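Aminopeptidase-like protein (Chaetomium thermophilum, PDB 5JM6) probably acts as a zinc-dependent aminopeptidase of the M18 family, assembled as a dodecamer and linked to the Cvt pathway of selective autophagy. Local coordinates at residues 216-219 against 223-226; 309-314 against 333-338; 342-345 against 349-352. One frame throughout, in Å; residues are numbered along the deposited sequence.

Interaction 1 of 3, residues 216-219 against 223-226; sequences TGHG and TEMV
H218 and E224 are joined by a hydrogen bond from ND1 of the imidazole to OE1 of the carboxylate, 2.7 Å long and almost straight at 175°. The acceptor uses its syn lone pair and lies in the ring plane, and the two flat groups are within 22° of being coplanar, so the carboxylate meets the imidazole at its edge. The second oxygen, OE2, turns to the backbone: G219 N gives it a weak hydrogen bond of 2.8 Å, and N220 N, in the short link between the segments, adds another weak one. H218 N lies 3.2 Å from E224 OE2. Residues 216-219 form a type II' beta turn, whose own closing bond from G219 N to T216 O is weak at 3.4 Å; the carboxylate adds a second, also weak, acceptor for G219 N, in a loop between strands 190-196 and 228-231. E224 gets there with its chain extended beyond CG (chi2 168°). Beside it, M225 SD passes 4.2 Å from G219 O, and the M225 side chain also packs on L165, W170 and I204. A second subunit borders the same loop: its F400 lies against E224, and its N399 ND2 donates to V226 O.

Interaction 2 of 3, residues 309-314 against 333-338; sequences LCSWAA and VALFDD
S311 and L335 meet through van der Waals contact: CD2 of the leucine lies 3.5 Å from S311 OG and 3.6 Å from S311 CB, while its other methyl, CD1, reaches only the serine CB, at 4.1 Å. The two branches thus sit against the short serine side chain, with CD2 alone also touching the hydroxyl. One helical turn further on, A314 meets V333 partly through its backbone. Its CB is 4.0 Å from V333 CG1, and the second valine methyl, CG2, lies 3.7 Å from the carbonyl O of A314. CG1 stands opposite the backbone N (chi1 -180°), which divides the two methyls between the alanine's methyl and its carbonyl.

No hydrogen bond crosses between helix and strand. The polar side-chain atom of the contact, S311 OG, is bonded outside the two segments: it forms weak hydrogen bonds with D307 O, one turn earlier in the chain, and with H133 O. H133 binds zinc here; D307 is a zinc ligand in a structure of this protein but holds none in this chain. The serine is thus bonded to backbone oxygens beside the zinc site, and its side chain lies about 8 Å from a bound zinc ion.

The pairing is helix-on-sheet packing in the alpha/beta core of an M18 peptidase; the small S311 and A314 are consistent with the close approach, S311 CA and L335 CA being 6.5 Å apart. Strand 330-336 is bonded through its backbone to strands 111-117 and 127-133 on its two sides. Helix 305-320 covers V333 and L335, whereas A334 and F336 touch helix 353-368. On its other sides, helix 305-320 packs against helices 55-64 and 495-514.

Interaction 3 of 3, residues 342-345 against 349-352; sequences GSLL and ARGN
The guanidinium of R350 carries L344 CD2 over one face, 3.6 Å above the plane and displaced toward the rim, while the carbonyl O of G342 lies near the plane at its edge. The leucine touches more than the flat group. Its CB approaches R350 CG to 3.4 Å, so the two side chains meet along the aliphatic part of the arginine, and a bend at chi3 (-42°) brings a face of the guanidinium against CD2. G342 O also comes within 3.3 Å of R350 CD.

Between the backbones, R350 N donates to S343 O at 2.9 Å, with an N-H...O angle of 157°. This bond draws together the two limbs of an irregular loop. S343 OG and CB rest on A349 CB, the hydroxyl at 3.8 Å, and the serine side chain is about 3 Å from that of E339, a zinc-binding residue in a structure of this protein which holds no zinc in this chain. M465 of a third subunit packs on L344, and L344 of a fourth lies on R350, which places the contact at a subunit interface of the dodecamer. Both limbs belong to the connection that leads from strand 330-336 of the mixed sheet into helix 353-368.

The three contacts follow one another along the chain. Interaction 1 lies apart, in the loop between strands 190-196 and 228-231 of the antiparallel sheet; its centre is about 33 Å from that of interaction 2 and about 32 Å from that of interaction 3. The other two are neighbours, with centres about 14 Å apart, and share one chain course: strand 330-336 leaves the mixed sheet at interaction 2 and runs into the loop of interaction 3. They touch at F336 CD1 on A349 CA (3.9 Å) and at D338 O beside S343 OG (3.6 Å). The core contact beside the metal centre is thereby continuous with a loop at a subunit interface, while interaction 1 meets another subunit elsewhere.

Interaction 1 of 3, residues 216-219 against 223-226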
ATOM      1  N   THR A 216      -1.879 -26.110   7.075  1.00 46.84           N
ATOM      2  CA  THR A 216      -1.626 -26.453   5.683  1.00 43.31           C
ATOM      3  C   THR A 216      -0.370 -25.743   5.155  1.00 47.93           C
ATOM      4  O   THR A 216       0.164 -26.074   4.093  1.00 47.93           O
ATOM      5  CB  THR A 216      -2.901 -26.116   4.854  1.00 44.88           C
ATOM      6  OG1 THR A 216      -3.832 -27.200   4.972  1.00 45.78           O
ATOM      7  CG2 THR A 216      -2.623 -25.848   3.380  1.00 44.69           C
ATOM      8  N   GLY A 217       0.141 -24.805   5.944  1.00 57.64           N
ATOM      9  CA  GLY A 217       1.303 -24.037   5.544  1.00 57.53           C
ATOM     10  C   GLY A 217       0.959 -23.105   4.403  1.00 60.18           C
ATOM     11  O   GLY A 217      -0.176 -22.644   4.282  1.00 55.22           O
ATOM     12  N   HIS A 218       1.947 -22.834   3.560  1.00 63.64           N
ATOM     13  CA  HIS A 218       1.754 -21.992   2.388  1.00 64.39           C
ATOM     14  C   HIS A 218       1.082 -22.780   1.265  1.00 67.93           C
ATOM     15  O   HIS A 218       0.657 -22.210   0.260  1.00 71.89           O
ATOM     16  CB  HIS A 218       3.098 -21.423   1.941  1.00 64.84           C
ATOM     17  CG  HIS A 218       3.947 -20.952   3.081  1.00 80.36           C
ATOM     18  ND1 HIS A 218       4.812 -21.785   3.759  1.00 79.23           N
ATOM     19  CD2 HIS A 218       4.038 -19.744   3.687  1.00 80.63           C
ATOM     20  CE1 HIS A 218       5.411 -21.106   4.721  1.00 81.60           C
ATOM     21  NE2 HIS A 218       4.959 -19.865   4.698  1.00 82.52           N
ATOM     22  N   GLY A 219       0.984 -24.095   1.450  1.00 68.54           N
ATOM     23  CA  GLY A 219       0.254 -24.955   0.535  1.00 63.71           C
ATOM     24  C   GLY A 219       1.077 -25.511  -0.611  1.00 65.21           C
ATOM     25  O   GLY A 219       0.555 -26.225  -1.467  1.00 64.64           O
ATOM     26  N   THR A 223       7.127 -29.282  -1.529  1.00 57.31           N
ATOM     27  CA  THR A 223       7.931 -29.215  -0.310  1.00 55.27           C
ATOM     28  C   THR A 223       7.072 -29.626   0.878  1.00 55.68           C
ATOM     29  O   THR A 223       7.485 -30.439   1.705  1.00 55.15           O
ATOM     30  CB  THR A 223       8.559 -27.820  -0.088  1.00 57.21           C
ATOM     31  OG1 THR A 223       9.602 -27.613  -1.050  1.00 55.35           O
ATOM     32  CG2 THR A 223       9.156 -27.708   1.311  1.00 57.44           C
ATOM     33  N   GLU A 224       5.924 -28.972   1.010  1.00 50.83           N
ATOM     34  CA  GLU A 224       5.017 -29.194   2.132  1.00 48.52           C
ATOM     35  C   GLU A 224       4.022 -30.359   2.049  1.00 46.91           C
ATOM     36  O   GLU A 224       3.485 -30.762   3.081  1.00 43.36           O
ATOM     37  CB  GLU A 224       4.249 -27.905   2.381  1.00 47.42           C
ATOM     38  CG  GLU A 224       5.169 -26.789   2.807  1.00 59.87           C
ATOM     39  CD  GLU A 224       4.506 -25.437   2.784  1.00 57.71           C
ATOM     40  OE1 GLU A 224       5.109 -24.480   3.308  1.00 55.49           O
ATOM     41  OE2 GLU A 224       3.389 -25.328   2.239  1.00 57.04           O
ATOM     42  N   MET A 225       3.713 -30.877   0.862  1.00 46.02           N
ATOM     43  CA  MET A 225       2.931 -32.103   0.852  1.00 39.27           C
ATOM     44  C   MET A 225       3.719 -33.225   0.212  1.00 39.75           C
ATOM     45  O   MET A 225       3.510 -33.566  -0.950  1.00 44.14           O
ATOM     46  CB  MET A 225       1.630 -31.879   0.080  1.00 42.88           C
ATOM     47  CG  MET A 225       0.940 -30.567   0.406  1.00 46.15           C
ATOM     48  SD  MET A 225      -0.486 -30.239  -0.646  1.00 41.62           S
ATOM     49  CE  MET A 225      -1.727 -31.274   0.121  1.00 36.96           C
ATOM     50  N   VAL A 226       4.505 -33.902   1.031  1.00 40.97           N
ATOM     51  CA  VAL A 226       5.264 -35.053   0.592  1.00 38.20           C
ATOM     52  C   VAL A 226       4.776 -36.167   1.470  1.00 36.12           C
ATOM     53  O   VAL A 226       4.968 -36.114   2.682  1.00 37.17           O
ATOM     54  CB  VAL A 226       6.783 -34.862   0.734  1.00 35.82           C
ATOM     55  CG1 VAL A 226       7.518 -36.113   0.277  1.00 33.26           C
ATOM     56  CG2 VAL A 226       7.244 -33.653  -0.059  1.00 35.15           C
TER

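Interaction 2 of 3, residues 309-314 against 333-338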
ATOM      1  N   LEU A 309     -19.075 -41.401 -11.404  1.00 40.66           N
ATOM      2  CA  LEU A 309     -20.523 -41.461 -11.199  1.00 38.25           C
ATOM      3  C   LEU A 309     -21.327 -41.454 -12.506  1.00 42.62           C
ATOM      4  O   LEU A 309     -22.138 -42.351 -12.730  1.00 44.66           O
ATOM      5  CB  LEU A 309     -20.976 -40.303 -10.303  1.00 44.09           C
ATOM      6  CG  LEU A 309     -22.480 -40.102 -10.083  1.00 41.15           C
ATOM      7  CD1 LEU A 309     -23.167 -41.392  -9.663  1.00 43.53           C
ATOM      8  CD2 LEU A 309     -22.718 -39.027  -9.038  1.00 32.27           C
ATOM      9  N   CYS A 310     -21.123 -40.453 -13.360  1.00 41.10           N
ATOM     10  CA  CYS A 310     -21.869 -40.403 -14.620  1.00 38.35           C
ATOM     11  C   CYS A 310     -21.456 -41.541 -15.546  1.00 36.98           C
ATOM     12  O   CYS A 310     -22.285 -42.090 -16.272  1.00 35.11           O
ATOM     13  CB  CYS A 310     -21.676 -39.062 -15.331  1.00 42.12           C
ATOM     14  SG  CYS A 310     -22.544 -37.664 -14.583  1.00 58.29           S
ATOM     15  N   SER A 311     -20.176 -41.897 -15.517  1.00 37.47           N
ATOM     16  CA  SER A 311     -19.682 -42.992 -16.341  1.00 31.81           C
ATOM     17  C   SER A 311     -20.301 -44.321 -15.928  1.00 35.97           C
ATOM     18  O   SER A 311     -20.765 -45.083 -16.776  1.00 36.27           O
ATOM     19  CB  SER A 311     -18.160 -43.083 -16.265  1.00 31.76           C
ATOM     20  OG  SER A 311     -17.553 -41.989 -16.928  1.00 34.94           O
ATOM     21  N   TRP A 312     -20.313 -44.599 -14.628  1.00 35.38           N
ATOM     22  CA  TRP A 312     -20.848 -45.866 -14.144  1.00 32.49           C
ATOM     23  C   TRP A 312     -22.330 -46.000 -14.468  1.00 30.45           C
ATOM     24  O   TRP A 312     -22.788 -47.071 -14.865  1.00 31.66           O
ATOM     25  CB  TRP A 312     -20.628 -46.014 -12.640  1.00 32.14           C
ATOM     26  CG  TRP A 312     -21.038 -47.352 -12.121  1.00 33.42           C
ATOM     27  CD1 TRP A 312     -20.320 -48.511 -12.183  1.00 30.55           C
ATOM     28  CD2 TRP A 312     -22.267 -47.675 -11.462  1.00 28.23           C
ATOM     29  NE1 TRP A 312     -21.026 -49.537 -11.601  1.00 29.49           N
ATOM     30  CE2 TRP A 312     -22.225 -49.049 -11.151  1.00 31.76           C
ATOM     31  CE3 TRP A 312     -23.399 -46.936 -11.105  1.00 27.12           C
ATOM     32  CZ2 TRP A 312     -23.270 -49.698 -10.498  1.00 34.27           C
ATOM     33  CZ3 TRP A 312     -24.435 -47.582 -10.458  1.00 31.64           C
ATOM     34  CH2 TRP A 312     -24.364 -48.949 -10.161  1.00 32.44           C
ATOM     35  N   ALA A 313     -23.075 -44.912 -14.308  1.00 33.22           N
ATOM     36  CA  ALA A 313     -24.504 -44.920 -14.602  1.00 34.07           C
ATOM     37  C   ALA A 313     -24.753 -45.116 -16.095  1.00 35.58           C
ATOM     38  O   ALA A 313     -25.701 -45.796 -16.489  1.00 32.82           O
ATOM     39  CB  ALA A 313     -25.156 -43.636 -14.116  1.00 33.34           C
ATOM     40  N   ALA A 314     -23.899 -44.517 -16.921  1.00 34.82           N
ATOM     41  CA  ALA A 314     -23.988 -44.689 -18.367  1.00 33.81           C
ATOM     42  C   ALA A 314     -23.713 -46.139 -18.744  1.00 36.35           C
ATOM     43  O   ALA A 314     -24.449 -46.738 -19.529  1.00 38.71           O
ATOM     44  CB  ALA A 314     -23.019 -43.758 -19.076  1.00 29.26           C
ATOM     45  N   VAL A 333     -21.728 -46.542 -25.537  1.00 31.80           N
ATOM     46  CA  VAL A 333     -21.179 -45.779 -24.423  1.00 33.00           C
ATOM     47  C   VAL A 333     -19.663 -45.688 -24.573  1.00 34.30           C
ATOM     48  O   VAL A 333     -18.992 -46.696 -24.802  1.00 29.06           O
ATOM     49  CB  VAL A 333     -21.527 -46.408 -23.059  1.00 30.75           C
ATOM     50  CG1 VAL A 333     -20.946 -45.573 -21.927  1.00 26.52           C
ATOM     51  CG2 VAL A 333     -23.034 -46.543 -22.901  1.00 27.67           C
ATOM     52  N   ALA A 334     -19.135 -44.475 -24.460  1.00 27.18           N
ATOM     53  CA  ALA A 334     -17.701 -44.243 -24.578  1.00 26.43           C
ATOM     54  C   ALA A 334     -17.150 -43.642 -23.292  1.00 31.38           C
ATOM     55  O   ALA A 334     -17.520 -42.532 -22.909  1.00 34.89           O
ATOM     56  CB  ALA A 334     -17.406 -43.333 -25.761  1.00 25.23           C
ATOM     57  N   LEU A 335     -16.272 -44.381 -22.624  1.00 28.63           N
ATOM     58  CA  LEU A 335     -15.642 -43.895 -21.404  1.00 31.08           C
ATOM     59  C   LEU A 335     -14.176 -43.581 -21.672  1.00 33.90           C
ATOM     60  O   LEU A 335     -13.402 -44.459 -22.055  1.00 36.32           O
ATOM     61  CB  LEU A 335     -15.779 -44.920 -20.276  1.00 28.65           C
ATOM     62  CG  LEU A 335     -17.214 -45.340 -19.941  1.00 24.05           C
ATOM     63  CD1 LEU A 335     -17.246 -46.278 -18.745  1.00 23.85           C
ATOM     64  CD2 LEU A 335     -18.089 -44.121 -19.699  1.00 29.37           C
ATOM     65  N   PHE A 336     -13.796 -42.331 -21.429  1.00 35.91           N
ATOM     66  CA  PHE A 336     -12.486 -41.824 -21.819  1.00 36.87           C
ATOM     67  C   PHE A 336     -11.612 -41.543 -20.612  1.00 38.19           C
ATOM     68  O   PHE A 336     -12.090 -41.398 -19.490  1.00 38.33           O
ATOM     69  CB  PHE A 336     -12.603 -40.537 -22.641  1.00 39.35           C
ATOM     70  CG  PHE A 336     -13.354 -40.694 -23.924  1.00 38.21           C
ATOM     71  CD1 PHE A 336     -12.727 -41.183 -25.057  1.00 42.00           C
ATOM     72  CD2 PHE A 336     -14.686 -40.332 -24.003  1.00 35.00           C
ATOM     73  CE1 PHE A 336     -13.422 -41.321 -26.242  1.00 44.27           C
ATOM     74  CE2 PHE A 336     -15.384 -40.465 -25.182  1.00 38.62           C
ATOM     75  CZ  PHE A 336     -14.752 -40.961 -26.304  1.00 41.28           C
ATOM     76  N   ASP A 337     -10.314 -41.493 -20.868  1.00 44.34           N
ATOM     77  CA  ASP A 337      -9.321 -41.132 -19.874  1.00 46.52           C
ATOM     78  C   ASP A 337      -8.854 -39.699 -20.141  1.00 52.16           C
ATOM     79  O   ASP A 337      -8.964 -39.211 -21.268  1.00 50.72           O
ATOM     80  CB  ASP A 337      -8.146 -42.115 -19.913  1.00 46.37           C
ATOM     81  CG  ASP A 337      -7.101 -41.833 -18.848  1.00 57.88           C
ATOM     82  OD1 ASP A 337      -7.357 -41.007 -17.947  1.00 53.86           O
ATOM     83  OD2 ASP A 337      -6.018 -42.450 -18.913  1.00 60.69           O
ATOM     84  N   ASP A 338      -8.396 -39.027 -19.085  1.00 57.12           N
ATOM     85  CA  ASP A 338      -7.728 -37.719 -19.164  1.00 61.70           C
ATOM     86  C   ASP A 338      -8.576 -36.493 -19.521  1.00 64.03           C
ATOM     87  O   ASP A 338      -8.124 -35.647 -20.285  1.00 64.59           O
ATOM     88  CB  ASP A 338      -6.583 -37.786 -20.187  1.00 61.28           C
ATOM     89  CG  ASP A 338      -5.583 -38.875 -19.879  1.00 62.57           C
ATOM     90  OD1 ASP A 338      -5.294 -39.109 -18.690  1.00 68.32           O
ATOM     91  OD2 ASP A 338      -5.092 -39.508 -20.833  1.00 64.96           O
TER

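Interaction 3 of 3, residues 342-345 against 349-352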
ATOM      1  N   GLY A 342      -7.796 -31.941 -20.274  1.00 72.46           N
ATOM      2  CA  GLY A 342      -8.205 -31.280 -21.506  1.00 72.72           C
ATOM      3  C   GLY A 342      -8.618 -32.241 -22.605  1.00 74.75           C
ATOM      4  O   GLY A 342      -9.056 -31.827 -23.680  1.00 71.65           O
ATOM      5  N   SER A 343      -8.454 -33.528 -22.320  1.00 73.01           N
ATOM      6  CA  SER A 343      -8.933 -34.635 -23.150  1.00 67.50           C
ATOM      7  C   SER A 343      -8.344 -34.823 -24.542  1.00 66.38           C
ATOM      8  O   SER A 343      -8.962 -35.511 -25.351  1.00 63.17           O
ATOM      9  CB  SER A 343     -10.453 -34.533 -23.330  1.00 59.68           C
ATOM     10  OG  SER A 343     -11.151 -35.024 -22.209  1.00 64.76           O
ATOM     11  N   LEU A 344      -7.172 -34.285 -24.859  1.00 65.19           N
ATOM     12  CA  LEU A 344      -6.512 -34.916 -25.992  1.00 69.20           C
ATOM     13  C   LEU A 344      -5.137 -35.458 -25.678  1.00 75.54           C
ATOM     14  O   LEU A 344      -4.149 -34.740 -25.528  1.00 80.23           O
ATOM     15  CB  LEU A 344      -6.453 -34.009 -27.244  1.00 77.12           C
ATOM     16  CG  LEU A 344      -6.306 -32.518 -27.570  1.00 77.36           C
ATOM     17  CD1 LEU A 344      -4.940 -31.980 -27.376  1.00 74.97           C
ATOM     18  CD2 LEU A 344      -6.706 -32.344 -29.037  1.00 72.54           C
ATOM     19  N   LEU A 345      -5.131 -36.778 -25.592  1.00 67.74           N
ATOM     20  CA  LEU A 345      -4.044 -37.594 -26.067  1.00 72.01           C
ATOM     21  C   LEU A 345      -4.747 -38.900 -26.437  1.00 63.48           C
ATOM     22  O   LEU A 345      -5.979 -38.941 -26.434  1.00 62.70           O
ATOM     23  CB  LEU A 345      -2.908 -37.721 -25.047  1.00 78.93           C
ATOM     24  CG  LEU A 345      -1.950 -36.695 -24.466  1.00 81.96           C
ATOM     25  CD1 LEU A 345      -1.237 -37.488 -23.445  1.00 77.60           C
ATOM     26  CD2 LEU A 345      -0.937 -36.206 -25.457  1.00 72.75           C
ATOM     27  N   ALA A 349     -10.869 -37.581 -25.167  1.00 57.01           N
ATOM     28  CA  ALA A 349     -12.142 -37.414 -25.874  1.00 50.05           C
ATOM     29  C   ALA A 349     -12.037 -36.632 -27.187  1.00 57.48           C
ATOM     30  O   ALA A 349     -12.821 -36.849 -28.100  1.00 56.47           O
ATOM     31  CB  ALA A 349     -13.159 -36.748 -24.960  1.00 46.29           C
ATOM     32  N   ARG A 350     -11.088 -35.715 -27.291  1.00 63.88           N
ATOM     33  CA  ARG A 350     -10.863 -35.041 -28.567  1.00 62.66           C
ATOM     34  C   ARG A 350      -9.779 -35.782 -29.373  1.00 61.29           C
ATOM     35  O   ARG A 350      -9.154 -35.213 -30.267  1.00 66.34           O
ATOM     36  CB  ARG A 350     -10.582 -33.540 -28.374  1.00 65.93           C
ATOM     37  CG  ARG A 350      -9.748 -33.171 -27.180  1.00 69.11           C
ATOM     38  CD  ARG A 350      -9.809 -31.685 -26.843  1.00 78.80           C
ATOM     39  NE  ARG A 350      -9.751 -30.817 -28.015  1.00 85.88           N
ATOM     40  CZ  ARG A 350      -9.174 -29.622 -28.019  1.00 78.94           C
ATOM     41  NH1 ARG A 350      -8.558 -29.189 -26.931  1.00 66.34           N
ATOM     42  NH2 ARG A 350      -9.169 -28.883 -29.118  1.00 73.23           N
ATOM     43  N   GLY A 351      -9.502 -37.026 -28.978  1.00 58.13           N
ATOM     44  CA  GLY A 351      -8.696 -37.937 -29.779  1.00 52.30           C
ATOM     45  C   GLY A 351      -9.459 -38.849 -30.742  1.00 51.27           C
ATOM     46  O   GLY A 351     -10.689 -38.901 -30.736  1.00 52.88           O
ATOM     47  N   ASN A 352      -8.697 -39.581 -31.555  1.00 52.44           N
ATOM     48  CA  ASN A 352      -9.191 -40.480 -32.606  1.00 41.41           C
ATOM     49  C   ASN A 352     -10.237 -41.507 -32.171  1.00 39.21           C
ATOM     50  O   ASN A 352     -11.064 -41.936 -32.976  1.00 37.71           O
ATOM     51  CB  ASN A 352      -7.994 -41.238 -33.202  1.00 38.73           C
ATOM     52  CG  ASN A 352      -8.138 -41.517 -34.687  1.00 52.82           C
ATOM     53  OD1 ASN A 352      -9.146 -41.182 -35.308  1.00 69.83           O
ATOM     54  ND2 ASN A 352      -7.113 -42.134 -35.268  1.00 48.84           N
TER